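Local coordinates for lytic polysaccharide monooxygenase ([Kitasatospora] papulosa, PDB 6NDQ), which probably cleaves glycosidic bonds of cellulose oxidatively at a copper centre, as other members of its lytic polysaccharide monooxygenase family do, at residues L136-G141 with Y149-T154. Residues are numbered along the deposited sequence; the frame is centred on the assembly and turned at random.
Sequences LVAETG and YEIPVT
Val137 and Val153 meet methyl to methyl where an edge strand of one sheet closes against an edge strand of the other, along a side of the immunoglobulin-like beta sandwich of this family. CG2 of Val137 lies 3.6 Å from CG1 of Val153, the side chains running obliquely to one another. The other branch of Val153, CG2, turns to Ala138 and stands 4.0 Å from its CB. Val137 and Ala138 can both face strand 149-154 because they form a classic beta bulge opposite Val115, which places two consecutive residues on the inner side. Ile151 extends the apolar seam: with CG2 anti to its backbone N (chi1 -52° for CG1), that methyl touches Thr140 CG2 at 3.7 Å and, about a right angle away, Ala138 CB at 4.1 Å. The Thr140 and Ile151 side chains cross at about a right angle. Thr140 splits its duties, since OG1 bonds to Gly141 O at 2.9 Å, in the carbonyl plane on a lone pair, and also pairs with the backbone N of Phe113. A valine here would probably leave Phe113 N and Gly141 O without their hydroxyl partner. At the Val137 end one water accepts from Thr154 N and donates to Val137 O at 2.9 Å. No direct hydrogen bond joins the strands: their contact is methyl packing plus this water bridge, while backbone bonds hold each in its own sheet.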
# COMPACT_ATOMS: atom_id res chain seq x y z
N LEU A 136 5.19 6.80 12.07
CA LEU A 136 5.98 5.58 11.89
C LEU A 136 5.70 4.62 13.03
O LEU A 136 5.86 4.98 14.20
CB LEU A 136 7.47 5.93 11.83
CG LEU A 136 8.52 4.80 11.74
CD1 LEU A 136 8.64 4.25 10.35
CD2 LEU A 136 9.91 5.26 12.25
N VAL A 137 5.28 3.39 12.70
CA VAL A 137 4.95 2.43 13.74
C VAL A 137 5.84 1.19 13.73
O VAL A 137 5.97 0.53 14.77
CB VAL A 137 3.46 2.01 13.72
CG1 VAL A 137 2.56 3.17 14.18
CG2 VAL A 137 3.05 1.49 12.36
N ALA A 138 6.49 0.84 12.62
CA ALA A 138 7.46 -0.25 12.62
C ALA A 138 8.64 0.15 11.74
O ALA A 138 8.45 0.84 10.73
CB ALA A 138 6.84 -1.57 12.14
N GLU A 139 9.85 -0.26 12.13
CA GLU A 139 11.00 -0.09 11.26
C GLU A 139 11.96 -1.24 11.52
O GLU A 139 12.27 -1.54 12.68
CB GLU A 139 11.72 1.24 11.49
CG GLU A 139 12.76 1.46 10.42
CD GLU A 139 13.35 2.86 10.44
OE1 GLU A 139 12.94 3.68 11.28
OE2 GLU A 139 14.27 3.11 9.61
N THR A 140 12.43 -1.87 10.46
CA THR A 140 13.19 -3.11 10.60
C THR A 140 14.61 -2.93 10.09
O THR A 140 14.95 -1.95 9.43
CB THR A 140 12.56 -4.27 9.84
OG1 THR A 140 12.79 -4.10 8.44
CG2 THR A 140 11.04 -4.38 10.13
N GLY A 141 15.42 -3.93 10.41
CA GLY A 141 16.70 -4.13 9.79
C GLY A 141 16.56 -4.92 8.51
O GLY A 141 15.46 -5.12 7.98
N TYR A 149 8.09 -11.84 3.22
CA TYR A 149 8.58 -11.09 4.36
C TYR A 149 7.40 -10.76 5.27
O TYR A 149 6.33 -10.38 4.78
CB TYR A 149 9.29 -9.80 3.94
CG TYR A 149 10.23 -9.98 2.77
CD1 TYR A 149 11.36 -10.78 2.89
CD2 TYR A 149 9.98 -9.37 1.54
CE1 TYR A 149 12.21 -10.95 1.83
CE2 TYR A 149 10.84 -9.54 0.47
CZ TYR A 149 11.95 -10.33 0.62
OH TYR A 149 12.82 -10.52 -0.43
N GLU A 150 7.61 -10.88 6.57
CA GLU A 150 6.60 -10.53 7.56
C GLU A 150 7.17 -9.48 8.50
O GLU A 150 8.27 -9.66 9.02
CB GLU A 150 6.13 -11.76 8.35
CG GLU A 150 5.18 -12.67 7.60
CD GLU A 150 4.81 -13.89 8.41
OE1 GLU A 150 4.51 -13.75 9.62
OE2 GLU A 150 4.84 -15.01 7.84
N ILE A 151 6.43 -8.40 8.70
CA ILE A 151 6.81 -7.33 9.60
C ILE A 151 5.81 -7.29 10.74
O ILE A 151 4.63 -6.94 10.53
CB ILE A 151 6.88 -5.97 8.89
CG1 ILE A 151 7.75 -6.06 7.65
CG2 ILE A 151 7.37 -4.89 9.87
CD1 ILE A 151 7.34 -5.07 6.61
N PRO A 152 6.20 -7.64 11.96
CA PRO A 152 5.28 -7.52 13.10
C PRO A 152 5.16 -6.06 13.51
O PRO A 152 6.16 -5.33 13.57
CB PRO A 152 5.95 -8.38 14.18
CG PRO A 152 7.42 -8.32 13.85
CD PRO A 152 7.52 -8.18 12.34
N VAL A 153 3.93 -5.63 13.75
CA VAL A 153 3.64 -4.24 14.06
C VAL A 153 2.83 -4.20 15.34
O VAL A 153 1.88 -4.97 15.50
CB VAL A 153 2.87 -3.53 12.93
CG1 VAL A 153 2.76 -2.04 13.22
CG2 VAL A 153 3.52 -3.80 11.58
N THR A 154 3.19 -3.29 16.25
CA THR A 154 2.44 -3.10 17.49
C THR A 154 2.00 -1.65 17.55
O THR A 154 2.81 -0.74 17.32
CB THR A 154 3.29 -3.49 18.72
OG1 THR A 154 4.36 -2.56 18.91
CG2 THR A 154 3.90 -4.86 18.53
O HOH W 1 5.50 -2.09 15.89